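Side-chain contacts in ribosomal-protein-alanine acetyltransferase (Clostridium acetobutylicum, PDB 3DNS), which probably transfers an acetyl group to the N-terminal alanine of a ribosomal protein, the chain here being the N-terminal domain of a longer protein: residues 22-25 against 31-34; 33-38 against 69-74. One frame throughout, in Å; residues are numbered along the deposited sequence.

Contact 1 of 2, residues 22-25 against 31-34; sequences YLIT and TIGR
Leu-23 sends CD1 across to Thr-31 and Arg-34 on one face of the sheet. With chi1 near 180° (-178°) and chi2 at 70°, CD1 ends 3.6 Å from Thr-31 OG1, the two side chains nearly perpendicular. The same methyl sits above the plane of the Arg-34 guanidinium but off its middle, 4.0 Å from Arg-34 NH1; Arg-34 NH2 is hydrogen-bonded to Tyr-54 OH. Thr-25 CG2 also comes to the threonine hydroxyl, 3.8 Å from Thr-31 OG1, its side chain aslant to that of Thr-31. That hydroxyl is hydrogen-bonded to Gly-57 N of the second subunit. The strands 21-26 and 31-41 form a beta hairpin, and a classic bulge interrupts it: Ile-32 and Gly-33 are both paired with Ile-24. Ile-24 O accepts a hydrogen bond from Ile-32 N at 2.9 Å. A weak one reaches it from Gly-33 N at 3.4 Å. Ile-24 N in turn gives a hydrogen bond to Gly-33 O at 2.8 Å. On the reverse face Ile-24 CG2 meets Ile-32 CB at 4.1 Å, their side chains also roughly perpendicular, and Ile-24 CD1 lies along the Gly-33 backbone, 3.9 Å from Gly-33 C. Helix 61-78 covers this side through Ile-67.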
ATOM      1  N   TYR A  22      10.651   7.374  -6.486  1.00 22.62           N
ATOM      2  CA  TYR A  22      10.199   8.182  -5.353  1.00 22.69           C
ATOM      3  C   TYR A  22       9.109   7.467  -4.640  1.00 22.34           C
ATOM      4  O   TYR A  22       8.238   6.859  -5.272  1.00 23.87           O
ATOM      5  CB  TYR A  22       9.664   9.541  -5.800  1.00 22.60           C
ATOM      6  CG  TYR A  22      10.668  10.346  -6.528  1.00 21.94           C
ATOM      7  CD1 TYR A  22      11.310  11.393  -5.920  1.00 21.77           C
ATOM      8  CD2 TYR A  22      10.973  10.048  -7.873  1.00 22.70           C
ATOM      9  CE1 TYR A  22      12.266  12.139  -6.623  1.00 23.09           C
ATOM     10  CE2 TYR A  22      11.875  10.759  -8.546  1.00 23.45           C
ATOM     11  CZ  TYR A  22      12.536  11.806  -7.936  1.00 21.45           C
ATOM     12  OH  TYR A  22      13.485  12.485  -8.691  1.00 25.02           O
ATOM     13  N   LEU A  23       9.130   7.601  -3.331  1.00 21.34           N
ATOM     14  CA  LEU A  23       8.189   6.952  -2.428  1.00 20.51           C
ATOM     15  C   LEU A  23       7.122   7.965  -2.043  1.00 19.81           C
ATOM     16  O   LEU A  23       7.456   9.086  -1.575  1.00 18.71           O
ATOM     17  CB  LEU A  23       8.946   6.514  -1.184  1.00 19.97           C
ATOM     18  CG  LEU A  23       8.173   5.763  -0.115  1.00 22.19           C
ATOM     19  CD1 LEU A  23       7.801   4.348  -0.646  1.00 26.58           C
ATOM     20  CD2 LEU A  23       9.038   5.655   1.171  1.00 21.49           C
ATOM     21  N   ILE A  24       5.852   7.573  -2.198  1.00 18.85           N
ATOM     22  CA  ILE A  24       4.728   8.391  -1.664  1.00 18.76           C
ATOM     23  C   ILE A  24       4.196   7.775  -0.365  1.00 18.22           C
ATOM     24  O   ILE A  24       3.854   6.629  -0.331  1.00 17.46           O
ATOM     25  CB  ILE A  24       3.524   8.512  -2.678  1.00 18.26           C
ATOM     26  CG1 ILE A  24       4.037   8.694  -4.113  1.00 18.27           C
ATOM     27  CG2 ILE A  24       2.487   9.573  -2.196  1.00 17.41           C
ATOM     28  CD1 ILE A  24       2.997   8.431  -5.265  1.00 17.11           C
ATOM     29  N   THR A  25       4.112   8.574   0.691  1.00 19.22           N
ATOM     30  CA  THR A  25       3.562   8.105   1.989  1.00 19.13           C
ATOM     31  C   THR A  25       2.550   9.110   2.537  1.00 20.69           C
ATOM     32  O   THR A  25       2.474  10.265   2.044  1.00 20.59           O
ATOM     33  CB  THR A  25       4.660   7.885   3.061  1.00 18.06           C
ATOM     34  OG1 THR A  25       5.319   9.103   3.283  1.00 19.59           O
ATOM     35  CG2 THR A  25       5.694   6.900   2.576  1.00 15.01           C
ATOM     36  N   THR A  31       2.995   3.726   3.165  1.00 22.61           N
ATOM     37  CA  THR A  31       3.172   3.875   1.726  1.00 22.51           C
ATOM     38  C   THR A  31       1.844   3.840   0.992  1.00 21.83           C
ATOM     39  O   THR A  31       1.035   2.935   1.144  1.00 21.83           O
ATOM     40  CB  THR A  31       4.189   2.867   1.178  1.00 22.33           C
ATOM     41  OG1 THR A  31       5.435   3.143   1.825  1.00 23.28           O
ATOM     42  CG2 THR A  31       4.368   2.977  -0.354  1.00 21.27           C
ATOM     43  N   ILE A  32       1.650   4.893   0.208  1.00 21.95           N
ATOM     44  CA  ILE A  32       0.509   5.021  -0.703  1.00 20.76           C
ATOM     45  C   ILE A  32       0.886   4.394  -2.050  1.00 21.38           C
ATOM     46  O   ILE A  32       0.094   3.652  -2.647  1.00 22.02           O
ATOM     47  CB  ILE A  32       0.146   6.494  -0.884  1.00 20.40           C
ATOM     48  CG1 ILE A  32      -0.205   7.127   0.471  1.00 19.61           C
ATOM     49  CG2 ILE A  32      -1.002   6.645  -1.895  1.00 20.87           C
ATOM     50  CD1 ILE A  32      -0.514   8.542   0.403  1.00 21.18           C
ATOM     51  N   GLY A  33       2.086   4.708  -2.528  1.00 20.64           N
ATOM     52  CA  GLY A  33       2.579   4.262  -3.815  1.00 20.12           C
ATOM     53  C   GLY A  33       3.952   4.783  -4.144  1.00 19.87           C
ATOM     54  O   GLY A  33       4.713   5.265  -3.248  1.00 18.76           O
ATOM     55  N   ARG A  34       4.290   4.690  -5.424  1.00 19.51           N
ATOM     56  CA  ARG A  34       5.624   5.084  -5.858  1.00 20.80           C
ATOM     57  C   ARG A  34       5.574   5.762  -7.209  1.00 20.28           C
ATOM     58  O   ARG A  34       4.660   5.553  -7.971  1.00 20.96           O
ATOM     59  CB  ARG A  34       6.523   3.859  -5.967  1.00 21.45           C
ATOM     60  CG  ARG A  34       6.875   3.231  -4.685  1.00 22.56           C
ATOM     61  CD  ARG A  34       7.619   1.939  -4.903  1.00 22.67           C
ATOM     62  NE  ARG A  34       8.085   1.456  -3.603  1.00 26.68           N
ATOM     63  CZ  ARG A  34       7.276   0.902  -2.720  1.00 26.11           C
ATOM     64  NH1 ARG A  34       7.740   0.490  -1.553  1.00 25.26           N
ATOM     65  NH2 ARG A  34       5.986   0.741  -3.022  1.00 27.30           N
TER

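Contact 2 of 2, residues 33-38 against 69-74; sequences GRIFIV and SVFMEF
Ile-35 and Phe-71 meet head-on between strand 31-41 and helix 61-78, where the helix lies against one face of a mixed sheet consistent with a GNAT-type fold. The tight part is small and entirely apolar. Ile-35 CD1 stands over the centre of the Phe-71 ring, 4.0 Å from the centroid and only 10° off the ring normal, a CH-pi contact made squarely on the face. The second branch of the isoleucine shares the work: Ile-35 CG2 reaches the far end of the ring, 4.0 Å from Phe-71 CE2. Both residues point their CB toward the other segment, and with CG of Phe-71 anti to its backbone N (chi1 -154°) the ring is carried out from the helix to the strand. The backbones stay well apart, the CA atoms of Ile-35 and Phe-71 being 9.8 Å from each other, so the gap is spanned by these two side chains. The buried ring has further company within the chain: Phe-49 of strand 46-53 meets it edge-to-face, and Leu-5 of strand 4-6 also packs on it.

Further along the strand the fit is looser. Whereas Ile-35 and Phe-71 are buried, Ile-37 is partly exposed; it starts out aslant to the helix and turns only its end inward. On the outer side of the helix Glu-73 is exposed, its OE1 hydrogen-bonded to Tyr-131 OH. At this loose margin the isoleucine meets the aromatic ring at its edge rather than over its face, Ile-37 CD1 lying near the ring plane, 4.5 Å from Phe-71 CZ.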
ATOM      1  N   GLY A  33       2.086   4.708  -2.528  1.00 20.64           N
ATOM      2  CA  GLY A  33       2.579   4.262  -3.815  1.00 20.12           C
ATOM      3  C   GLY A  33       3.952   4.783  -4.144  1.00 19.87           C
ATOM      4  O   GLY A  33       4.713   5.265  -3.248  1.00 18.76           O
ATOM      5  N   ARG A  34       4.290   4.690  -5.424  1.00 19.51           N
ATOM      6  CA  ARG A  34       5.624   5.084  -5.858  1.00 20.80           C
ATOM      7  C   ARG A  34       5.574   5.762  -7.209  1.00 20.28           C
ATOM      8  O   ARG A  34       4.660   5.553  -7.971  1.00 20.96           O
ATOM      9  CB  ARG A  34       6.523   3.859  -5.967  1.00 21.45           C
ATOM     10  CG  ARG A  34       6.875   3.231  -4.685  1.00 22.56           C
ATOM     11  CD  ARG A  34       7.619   1.939  -4.903  1.00 22.67           C
ATOM     12  NE  ARG A  34       8.085   1.456  -3.603  1.00 26.68           N
ATOM     13  CZ  ARG A  34       7.276   0.902  -2.720  1.00 26.11           C
ATOM     14  NH1 ARG A  34       7.740   0.490  -1.553  1.00 25.26           N
ATOM     15  NH2 ARG A  34       5.986   0.741  -3.022  1.00 27.30           N
ATOM     16  N   ILE A  35       6.526   6.633  -7.458  1.00 20.50           N
ATOM     17  CA  ILE A  35       6.651   7.299  -8.741  1.00 20.90           C
ATOM     18  C   ILE A  35       7.939   6.796  -9.329  1.00 20.99           C
ATOM     19  O   ILE A  35       8.941   6.705  -8.614  1.00 20.25           O
ATOM     20  CB  ILE A  35       6.649   8.844  -8.573  1.00 20.95           C
ATOM     21  CG1 ILE A  35       5.209   9.362  -8.385  1.00 22.93           C
ATOM     22  CG2 ILE A  35       7.288   9.546  -9.776  1.00 19.15           C
ATOM     23  CD1 ILE A  35       5.161  10.767  -7.768  1.00 21.48           C
ATOM     24  N   PHE A  36       7.903   6.452 -10.629  1.00 21.19           N
ATOM     25  CA  PHE A  36       9.060   5.999 -11.361  1.00 19.82           C
ATOM     26  C   PHE A  36       9.240   6.878 -12.552  1.00 20.67           C
ATOM     27  O   PHE A  36       8.373   6.911 -13.419  1.00 20.54           O
ATOM     28  CB  PHE A  36       8.851   4.542 -11.865  1.00 20.08           C
ATOM     29  CG  PHE A  36       8.622   3.562 -10.785  1.00 20.76           C
ATOM     30  CD1 PHE A  36       9.677   2.914 -10.171  1.00 24.16           C
ATOM     31  CD2 PHE A  36       7.356   3.321 -10.323  1.00 23.81           C
ATOM     32  CE1 PHE A  36       9.461   1.994  -9.129  1.00 22.16           C
ATOM     33  CE2 PHE A  36       7.145   2.412  -9.318  1.00 21.79           C
ATOM     34  CZ  PHE A  36       8.195   1.750  -8.718  1.00 22.67           C
ATOM     35  N   ILE A  37      10.374   7.559 -12.647  1.00 20.96           N
ATOM     36  CA  ILE A  37      10.647   8.388 -13.841  1.00 21.59           C
ATOM     37  C   ILE A  37      11.056   7.459 -15.001  1.00 21.29           C
ATOM     38  O   ILE A  37      11.978   6.689 -14.873  1.00 20.67           O
ATOM     39  CB  ILE A  37      11.721   9.473 -13.601  1.00 21.39           C
ATOM     40  CG1 ILE A  37      11.365  10.352 -12.367  1.00 23.78           C
ATOM     41  CG2 ILE A  37      11.922  10.342 -14.868  1.00 20.09           C
ATOM     42  CD1 ILE A  37      10.119  11.123 -12.531  1.00 21.11           C
ATOM     43  N   VAL A  38      10.340   7.567 -16.107  1.00 21.12           N
ATOM     44  CA  VAL A  38      10.443   6.684 -17.275  1.00 21.60           C
ATOM     45  C   VAL A  38      11.221   7.411 -18.364  1.00 21.73           C
ATOM     46  O   VAL A  38      12.124   6.818 -18.952  1.00 22.24           O
ATOM     47  CB  VAL A  38       9.025   6.123 -17.697  1.00 22.62           C
ATOM     48  CG1 VAL A  38       9.031   5.421 -19.006  1.00 23.80           C
ATOM     49  CG2 VAL A  38       8.488   5.149 -16.581  1.00 22.06           C
ATOM     50  N   SER A  69      -0.753  17.404  -7.478  1.00 20.08           N
ATOM     51  CA  SER A  69      -0.601  18.831  -7.370  1.00 20.48           C
ATOM     52  C   SER A  69       0.778  19.166  -6.832  1.00 19.40           C
ATOM     53  O   SER A  69       1.449  20.017  -7.373  1.00 18.15           O
ATOM     54  CB  SER A  69      -1.724  19.482  -6.529  1.00 20.97           C
ATOM     55  OG  SER A  69      -2.949  19.363  -7.222  1.00 22.54           O
ATOM     56  N   VAL A  70       1.175  18.479  -5.788  1.00 20.08           N
ATOM     57  CA  VAL A  70       2.501  18.630  -5.191  1.00 20.53           C
ATOM     58  C   VAL A  70       3.612  18.382  -6.184  1.00 20.46           C
ATOM     59  O   VAL A  70       4.545  19.201  -6.288  1.00 20.52           O
ATOM     60  CB  VAL A  70       2.712  17.672  -3.946  1.00 20.78           C
ATOM     61  CG1 VAL A  70       4.142  17.721  -3.474  1.00 19.85           C
ATOM     62  CG2 VAL A  70       1.739  18.056  -2.730  1.00 20.38           C
ATOM     63  N   PHE A  71       3.519  17.263  -6.909  1.00 20.60           N
ATOM     64  CA  PHE A  71       4.576  16.856  -7.842  1.00 20.35           C
ATOM     65  C   PHE A  71       4.607  17.746  -9.089  1.00 20.22           C
ATOM     66  O   PHE A  71       5.669  18.082  -9.611  1.00 20.30           O
ATOM     67  CB  PHE A  71       4.464  15.356  -8.154  1.00 20.22           C
ATOM     68  CG  PHE A  71       5.776  14.708  -8.551  1.00 21.11           C
ATOM     69  CD1 PHE A  71       6.867  14.707  -7.682  1.00 21.20           C
ATOM     70  CD2 PHE A  71       5.932  14.117  -9.797  1.00 20.98           C
ATOM     71  CE1 PHE A  71       8.068  14.095  -8.044  1.00 21.70           C
ATOM     72  CE2 PHE A  71       7.146  13.553 -10.173  1.00 20.18           C
ATOM     73  CZ  PHE A  71       8.204  13.537  -9.309  1.00 19.61           C
HETATM   74  N   MSE A  72       3.444  18.175  -9.571  1.00 21.35           N
HETATM   75  CA  MSE A  72       3.412  19.081 -10.734  1.00 21.95           C
HETATM   76  C   MSE A  72       4.053  20.429 -10.408  1.00 21.73           C
HETATM   77  O   MSE A  72       4.799  20.972 -11.184  1.00 22.08           O
HETATM   78  CB  MSE A  72       1.953  19.351 -11.220  1.00 21.92           C
HETATM   79  CG  MSE A  72       1.193  18.227 -11.941  1.00 24.15           C
HETATM   80 SE   MSE A  72       2.234  17.208 -13.196  0.70 28.55          SE
HETATM   81  CE  MSE A  72       2.920  15.923 -11.873  1.00 25.27           C
ATOM     82  N   GLU A  73       3.727  20.974  -9.253  1.00 22.37           N
ATOM     83  CA  GLU A  73       4.338  22.217  -8.807  1.00 23.02           C
ATOM     84  C   GLU A  73       5.865  22.098  -8.809  1.00 23.07           C
ATOM     85  O   GLU A  73       6.571  23.006  -9.302  1.00 22.65           O
ATOM     86  CB  GLU A  73       3.828  22.649  -7.417  1.00 22.39           C
ATOM     87  CG  GLU A  73       4.519  23.956  -6.818  1.00 23.29           C
ATOM     88  CD  GLU A  73       4.055  25.239  -7.460  1.00 26.75           C
ATOM     89  OE1 GLU A  73       3.060  25.200  -8.228  1.00 29.36           O
ATOM     90  OE2 GLU A  73       4.672  26.313  -7.200  1.00 29.65           O
ATOM     91  N   PHE A  74       6.349  20.989  -8.269  1.00 23.70           N
ATOM     92  CA  PHE A  74       7.780  20.635  -8.311  1.00 23.67           C
ATOM     93  C   PHE A  74       8.387  20.582  -9.722  1.00 23.47           C
ATOM     94  O   PHE A  74       9.431  21.149  -9.971  1.00 22.86           O
ATOM     95  CB  PHE A  74       7.986  19.260  -7.661  1.00 24.11           C
ATOM     96  CG  PHE A  74       9.458  18.773  -7.641  1.00 24.38           C
ATOM     97  CD1 PHE A  74      10.440  19.479  -6.961  1.00 24.00           C
ATOM     98  CD2 PHE A  74       9.827  17.610  -8.308  1.00 25.42           C
ATOM     99  CE1 PHE A  74      11.746  19.018  -6.953  1.00 25.62           C
ATOM    100  CE2 PHE A  74      11.110  17.159  -8.325  1.00 25.04           C
ATOM    101  CZ  PHE A  74      12.072  17.848  -7.656  1.00 24.61           C
TER

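In the fold
From the N terminus, the chain runs through strands 4-6 and 10-14 into strand 21-26, turns, and returns as strand 31-41; contact 1 closes this short loop, with five residues between its segments. Contact 2 picks up the same strand at Gly-33 and Arg-34, which it shares with contact 1, and closes a longer loop with 30 residues between its segments, which include strand 46-53 and the first turns of helix 61-78. The loops therefore follow one another without nesting, overlapping only at those two residues. Contact 1 joins neighbouring strands within the sheet; contact 2 ties the sheet to the helix. Their centres lie about 10 Å apart, and Ile-24 CD1 packs on Ile-35 CG1 at 3.9 Å where the two adjoin.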